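Local atomic coordinates of adenylation domain (Streptomyces sp., PDB entry 5N9X), a protein that belongs to the AMP-binding (ANL) family of adenylation domains and is modelled here with ATP, threonine and a magnesium ion. Residues 173-187 with 369-381. Sequence-based numbering, arbitrary orientation. Where two conformers were deposited one is given.
Sequences RPKGVPVRHGNVTAL and PQVSEGYLNRPEL. With ATP (adenosine-5'-triphosphate), chain D.
Gly-176 and Leu-376 join the glycine-rich, P-loop-like motif of the adenylation domain, which ends at Gly-176, to the Gly-Tyr-Leu end of a later core motif of the family. Residues 175-180 pair on one edge with strand 161-167. Residues 369-381 run past them as a loop that leads into helix 379-385.

Backbone pairing is sparse. Leu-376 N donates to Gly-176 O at 2.8 Å, nearly straight at 175°. The same oxygen lies in the plane of the Tyr-375 ring, at its edge.

The Asn-183 amide and a water hold the other end. Asn-183 ND2 donates to Pro-369 O at 2.9 Å, with the acceptor in the amide plane. Asn-183 OD1 accepts a hydrogen bond from Arg-180 N at 2.8 Å. A water donates to OD1 and to Pro-178 O and accepts a hydrogen bond from Glu-373 N, so it bridges the segments.

Arginines carry the charged contacts. Arg-180 NH1 and Glu-373 OE2 form a salt bridge, with Glu-373 CG over one guanidinium face. In the conformers given for residues 173 and 174, the Arg-173 guanidinium stacks flat on that of Arg-378, centres 4.3 Å apart and planes at 10°, and Arg-378 NH2 donates to Pro-174 O at 2.9 Å. Arg-378 NH1 donates to Asn-377 O and forms a salt bridge with Asp-113.

Apolar contacts are modest. Val-177 CG2 meets the Tyr-375 ring at its edge, and Ala-186 CB meets Pro-369 CB at 3.9 Å. Gln-370 packs against Leu-187 CD1, its NE2 hydrogen-bonded to His-319 O.

Lys-175 links the contact to ATP. Its chain runs straight from CB to CE, then bends at chi4 (-66°). CD makes a CH-pi contact over one face of the Tyr-375 ring. Beyond the ring, Lys-175 NZ donates to ATP O2G at 2.6 Å.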
loop_
_atom_site.group_PDB
_atom_site.type_symbol
_atom_site.label_atom_id
_atom_site.label_comp_id
_atom_site.label_asym_id
_atom_site.label_seq_id
_atom_site.Cartn_x
_atom_site.Cartn_y
_atom_site.Cartn_z
ATOM N N ARG A 173 6.307 -2.641 18.133
ATOM C CA ARG A 173 6.196 -1.285 17.644
ATOM C C ARG A 173 5.978 -1.222 16.177
ATOM O O ARG A 173 6.123 -2.199 15.496
ATOM C CB ARG A 173 7.492 -0.509 17.943
ATOM C CG ARG A 173 8.761 -1.280 17.639
ATOM C CD ARG A 173 9.786 -1.180 18.759
ATOM N NE ARG A 173 10.788 -2.225 18.715
ATOM C CZ ARG A 173 10.475 -3.488 18.574
ATOM N NH1 ARG A 173 9.215 -3.833 18.475
ATOM N NH2 ARG A 173 11.404 -4.412 18.544
ATOM N N PRO A 174 5.560 0.038 15.735
ATOM C CA PRO A 174 5.573 0.146 14.290
ATOM C C PRO A 174 7.004 0.017 13.813
ATOM O O PRO A 174 7.866 0.186 14.606
ATOM C CB PRO A 174 5.040 1.557 14.009
ATOM C CG PRO A 174 4.465 2.059 15.247
ATOM C CD PRO A 174 5.319 1.465 16.274
ATOM N N LYS A 175 7.185 -0.695 12.719
ATOM C CA LYS A 175 8.531 -0.826 12.161
ATOM C C LYS A 175 8.805 -0.088 10.857
ATOM O O LYS A 175 8.000 -0.106 9.935
ATOM C CB LYS A 175 8.856 -2.313 12.005
ATOM C CG LYS A 175 7.884 -3.106 11.148
ATOM C CD LYS A 175 8.315 -4.563 11.106
ATOM C CE LYS A 175 7.394 -5.407 10.248
ATOM N NZ LYS A 175 6.021 -5.519 10.808
ATOM N N GLY A 176 9.968 0.553 10.803
ATOM C CA GLY A 176 10.378 1.306 9.637
ATOM C C GLY A 176 11.123 0.505 8.576
ATOM O O GLY A 176 12.098 -0.215 8.870
ATOM N N VAL A 177 10.654 0.657 7.333
ATOM C CA VAL A 177 11.277 0.077 6.154
ATOM C C VAL A 177 11.871 1.200 5.304
ATOM O O VAL A 177 11.129 2.038 4.754
ATOM C CB VAL A 177 10.263 -0.719 5.281
ATOM C CG1 VAL A 177 10.992 -1.476 4.180
ATOM C CG2 VAL A 177 9.400 -1.661 6.119
ATOM N N PRO A 178 13.210 1.240 5.204
ATOM C CA PRO A 178 13.851 2.227 4.323
ATOM C C PRO A 178 14.006 1.699 2.904
ATOM O O PRO A 178 14.614 0.647 2.689
ATOM C CB PRO A 178 15.215 2.459 4.982
ATOM C CG PRO A 178 15.503 1.151 5.679
ATOM C CD PRO A 178 14.184 0.511 6.038
ATOM N N VAL A 179 13.465 2.433 1.940
ATOM C CA VAL A 179 13.509 2.011 0.540
ATOM C C VAL A 179 14.416 2.932 -0.260
ATOM O O VAL A 179 14.216 4.160 -0.264
ATOM C CB VAL A 179 12.097 1.991 -0.074
ATOM C CG1 VAL A 179 12.136 1.685 -1.564
ATOM C CG2 VAL A 179 11.237 0.998 0.675
ATOM N N ARG A 180 15.409 2.345 -0.925
ATOM C CA ARG A 180 16.383 3.118 -1.718
ATOM C C ARG A 180 15.922 3.535 -3.129
ATOM O O ARG A 180 15.041 2.913 -3.716
ATOM C CB ARG A 180 17.682 2.324 -1.837
ATOM C CG ARG A 180 18.439 2.233 -0.531
ATOM C CD ARG A 180 19.179 0.918 -0.410
ATOM N NE ARG A 180 20.384 1.069 0.412
ATOM C CZ ARG A 180 21.514 0.388 0.222
ATOM N NH1 ARG A 180 21.594 -0.517 -0.749
ATOM N NH2 ARG A 180 22.566 0.606 1.006
ATOM N N HIS A 181 16.529 4.600 -3.646
ATOM C CA HIS A 181 16.275 5.101 -4.992
ATOM C C HIS A 181 16.329 3.980 -6.024
ATOM O O HIS A 181 15.404 3.823 -6.816
ATOM C CB HIS A 181 17.286 6.208 -5.341
ATOM C CG HIS A 181 16.924 7.552 -4.785
ATOM N ND1 HIS A 181 16.014 8.396 -5.395
ATOM C CD2 HIS A 181 17.355 8.200 -3.675
ATOM C CE1 HIS A 181 15.892 9.498 -4.677
ATOM N NE2 HIS A 181 16.692 9.405 -3.626
ATOM N N GLY A 182 17.407 3.203 -6.008
ATOM C CA GLY A 182 17.544 2.029 -6.852
ATOM C C GLY A 182 16.484 0.966 -6.644
ATOM O O GLY A 182 16.125 0.248 -7.585
ATOM N N ASN A 183 15.966 0.835 -5.426
ATOM C CA ASN A 183 14.813 -0.043 -5.247
ATOM C C ASN A 183 13.630 0.477 -6.082
ATOM O O ASN A 183 13.095 -0.256 -6.921
ATOM C CB ASN A 183 14.386 -0.171 -3.780
ATOM C CG ASN A 183 15.454 -0.799 -2.877
ATOM O OD1 ASN A 183 15.621 -0.365 -1.759
ATOM N ND2 ASN A 183 16.127 -1.850 -3.345
ATOM N N VAL A 184 13.238 1.739 -5.873
ATOM C CA VAL A 184 12.126 2.279 -6.647
ATOM C C VAL A 184 12.358 2.306 -8.164
ATOM O O VAL A 184 11.446 1.972 -8.934
ATOM C CB VAL A 184 11.730 3.718 -6.242
ATOM C CG1 VAL A 184 10.336 4.002 -6.775
ATOM C CG2 VAL A 184 11.729 3.891 -4.748
ATOM N N THR A 185 13.550 2.720 -8.604
ATOM C CA THR A 185 13.803 2.748 -10.038
ATOM C C THR A 185 13.768 1.317 -10.595
ATOM O O THR A 185 13.270 1.112 -11.703
ATOM C CB THR A 185 15.134 3.523 -10.414
ATOM O OG1 THR A 185 16.283 2.950 -9.776
ATOM C CG2 THR A 185 15.018 5.002 -10.033
ATOM N N ALA A 186 14.216 0.321 -9.834
ATOM C CA ALA A 186 14.043 -1.068 -10.283
ATOM C C ALA A 186 12.560 -1.452 -10.424
ATOM O O ALA A 186 12.214 -2.225 -11.309
ATOM C CB ALA A 186 14.750 -2.050 -9.338
ATOM N N LEU A 187 11.692 -0.920 -9.567
ATOM C CA LEU A 187 10.250 -1.170 -9.685
ATOM C C LEU A 187 9.711 -0.780 -11.083
ATOM O O LEU A 187 9.125 -1.600 -11.798
ATOM C CB LEU A 187 9.476 -0.416 -8.587
ATOM C CG LEU A 187 7.941 -0.459 -8.763
ATOM C CD1 LEU A 187 7.416 -1.885 -8.686
ATOM C CD2 LEU A 187 7.204 0.427 -7.797
ATOM N N PRO A 369 16.598 -6.723 -7.057
ATOM C CA PRO A 369 16.952 -5.310 -6.832
ATOM C C PRO A 369 15.851 -4.451 -6.188
ATOM O O PRO A 369 16.156 -3.329 -5.783
ATOM C CB PRO A 369 17.271 -4.814 -8.244
ATOM C CG PRO A 369 16.412 -5.681 -9.142
ATOM C CD PRO A 369 16.410 -7.034 -8.488
ATOM N N GLN A 370 14.616 -4.945 -6.089
ATOM C CA GLN A 370 13.561 -4.209 -5.379
ATOM C C GLN A 370 13.507 -4.527 -3.884
ATOM O O GLN A 370 12.823 -3.844 -3.121
ATOM C CB GLN A 370 12.182 -4.491 -5.978
ATOM C CG GLN A 370 11.872 -3.789 -7.283
ATOM C CD GLN A 370 10.539 -4.264 -7.874
ATOM O OE1 GLN A 370 10.479 -4.712 -9.034
ATOM N NE2 GLN A 370 9.463 -4.170 -7.071
ATOM N N VAL A 371 14.189 -5.585 -3.468
ATOM C CA VAL A 371 14.180 -5.937 -2.057
ATOM C C VAL A 371 14.987 -4.923 -1.203
ATOM O O VAL A 371 16.179 -4.700 -1.427
ATOM C CB VAL A 371 14.727 -7.374 -1.820
ATOM C CG1 VAL A 371 14.659 -7.723 -0.340
ATOM C CG2 VAL A 371 13.946 -8.410 -2.660
ATOM N N SER A 372 14.308 -4.320 -0.230
ATOM C CA SER A 372 14.935 -3.420 0.755
ATOM C C SER A 372 16.128 -3.989 1.517
ATOM O O SER A 372 16.341 -5.188 1.550
ATOM C CB SER A 372 13.890 -2.969 1.774
ATOM O OG SER A 372 13.692 -3.946 2.775
ATOM N N GLU A 373 16.889 -3.117 2.159
ATOM C CA GLU A 373 18.076 -3.549 2.878
ATOM C C GLU A 373 17.794 -3.926 4.326
ATOM O O GLU A 373 18.707 -3.934 5.141
ATOM C CB GLU A 373 19.150 -2.455 2.845
ATOM C CG GLU A 373 19.661 -2.097 1.459
ATOM C CD GLU A 373 20.422 -3.218 0.756
ATOM O OE1 GLU A 373 20.422 -4.376 1.245
ATOM O OE2 GLU A 373 21.005 -2.937 -0.320
ATOM N N GLY A 374 16.540 -4.222 4.649
ATOM C CA GLY A 374 16.177 -4.616 5.996
ATOM C C GLY A 374 15.518 -3.499 6.786
ATOM O O GLY A 374 15.502 -2.352 6.350
ATOM N N TYR A 375 14.981 -3.833 7.958
ATOM C CA TYR A 375 14.294 -2.853 8.780
ATOM C C TYR A 375 15.259 -1.852 9.376
ATOM O O TYR A 375 16.462 -2.117 9.490
ATOM C CB TYR A 375 13.494 -3.541 9.895
ATOM C CG TYR A 375 12.457 -4.475 9.333
ATOM C CD1 TYR A 375 11.341 -3.982 8.689
ATOM C CD2 TYR A 375 12.614 -5.852 9.418
ATOM C CE1 TYR A 375 10.404 -4.825 8.157
ATOM C CE2 TYR A 375 11.680 -6.704 8.890
ATOM C CZ TYR A 375 10.577 -6.183 8.263
ATOM O OH TYR A 375 9.648 -7.022 7.752
ATOM N N LEU A 376 14.709 -0.692 9.731
ATOM C CA LEU A 376 15.438 0.317 10.480
ATOM C C LEU A 376 15.405 -0.006 11.981
ATOM O O LEU A 376 14.325 -0.168 12.568
ATOM C CB LEU A 376 14.842 1.703 10.213
ATOM C CG LEU A 376 15.467 2.876 10.960
ATOM C CD1 LEU A 376 16.583 3.474 10.109
ATOM C CD2 LEU A 376 14.402 3.923 11.290
ATOM N N ASN A 377 16.587 -0.111 12.590
ATOM C CA ASN A 377 16.696 -0.312 14.035
ATOM C C ASN A 377 15.876 -1.506 14.567
ATOM O O ASN A 377 15.302 -1.429 15.646
ATOM C CB ASN A 377 16.263 0.965 14.752
ATOM C CG ASN A 377 17.138 2.154 14.401
ATOM O OD1 ASN A 377 18.288 1.994 13.983
ATOM N ND2 ASN A 377 16.591 3.356 14.559
ATOM N N ARG A 378 15.782 -2.575 13.774
ATOM C CA ARG A 378 15.167 -3.834 14.204
ATOM C C ARG A 378 16.108 -4.938 13.761
ATOM O O ARG A 378 15.804 -5.702 12.849
ATOM C CB ARG A 378 13.779 -4.046 13.598
ATOM C CG ARG A 378 12.781 -2.923 13.843
ATOM C CD ARG A 378 12.279 -2.784 15.277
ATOM N NE ARG A 378 11.283 -1.709 15.356
ATOM C CZ ARG A 378 11.530 -0.436 15.676
ATOM N NH1 ARG A 378 12.752 -0.034 16.002
ATOM N NH2 ARG A 378 10.530 0.439 15.697
ATOM N N PRO A 379 17.278 -5.010 14.399
ATOM C CA PRO A 379 18.355 -5.826 13.827
ATOM C C PRO A 379 18.061 -7.325 13.849
ATOM O O PRO A 379 18.519 -8.034 12.951
ATOM C CB PRO A 379 19.555 -5.470 14.710
ATOM C CG PRO A 379 18.937 -5.128 16.044
ATOM C CD PRO A 379 17.617 -4.472 15.730
ATOM N N GLU A 380 17.313 -7.792 14.846
ATOM C CA GLU A 380 17.005 -9.215 14.965
ATOM C C GLU A 380 15.900 -9.646 14.017
ATOM O O GLU A 380 15.961 -10.732 13.447
ATOM C CB GLU A 380 16.639 -9.583 16.421
ATOM C CG GLU A 380 17.850 -9.750 17.352
ATOM C CD GLU A 380 17.481 -10.276 18.743
ATOM O OE1 GLU A 380 16.291 -10.591 18.981
ATOM O OE2 GLU A 380 18.385 -10.384 19.605
ATOM N N LEU A 381 14.894 -8.797 13.844
ATOM C CA LEU A 381 13.869 -9.066 12.843
ATOM C C LEU A 381 14.462 -9.099 11.436
ATOM O O LEU A 381 14.081 -9.933 10.607
ATOM C CB LEU A 381 12.744 -8.036 12.910
ATOM C CG LEU A 381 11.460 -8.700 12.425
ATOM C CD1 LEU A 381 11.003 -9.762 13.432
ATOM C CD2 LEU A 381 10.356 -7.688 12.170
HETATM P PG ATP D . 3.925 -5.590 7.646
HETATM O O1G ATP D . 4.050 -7.103 7.507
HETATM O O2G ATP D . 4.124 -5.082 9.041
HETATM O O3G ATP D . 4.781 -4.790 6.680
HETATM P PB ATP D . 1.585 -5.138 5.948
HETATM O O1B ATP D . 1.465 -6.617 5.567
HETATM O O2B ATP D . 0.385 -4.249 5.884
HETATM O O3B ATP D . 2.335 -5.202 7.395
HETATM P PA ATP D . 2.589 -3.910 3.674
HETATM O O1A ATP D . 3.926 -4.099 2.997
HETATM O O2A ATP D . 1.911 -2.548 3.565
HETATM O O3A ATP D . 2.759 -4.350 5.197
HETATM O "O5'" ATP D . 1.501 -5.062 3.272
HETATM C "C5'" ATP D . 1.771 -6.196 2.448
HETATM C "C4'" ATP D . 0.862 -7.363 2.840
HETATM O "O4'" ATP D . -0.409 -7.259 2.216
HETATM C "C3'" ATP D . 1.416 -8.739 2.519
HETATM O "O3'" ATP D . 1.850 -9.306 3.750
HETATM C "C2'" ATP D . 0.260 -9.532 1.964
HETATM O "O2'" ATP D . -0.214 -10.405 2.985
HETATM C "C1'" ATP D . -0.826 -8.519 1.671
HETATM N N9 ATP D . -1.049 -8.354 0.202
HETATM C C8 ATP D . -0.539 -7.360 -0.560
HETATM N N7 ATP D . -0.913 -7.456 -1.857
HETATM C C5 ATP D . -1.704 -8.540 -1.947
HETATM C C6 ATP D . -2.442 -9.204 -3.046
HETATM N N6 ATP D . -2.388 -8.708 -4.297
HETATM N N1 ATP D . -3.150 -10.312 -2.751
HETATM C C2 ATP D . -3.161 -10.805 -1.496
HETATM N N3 ATP D . -2.532 -10.257 -0.433
HETATM C C4 ATP D . -1.789 -9.134 -0.592
HETATM O O HOH W 1 16.569 -0.567 0.900
#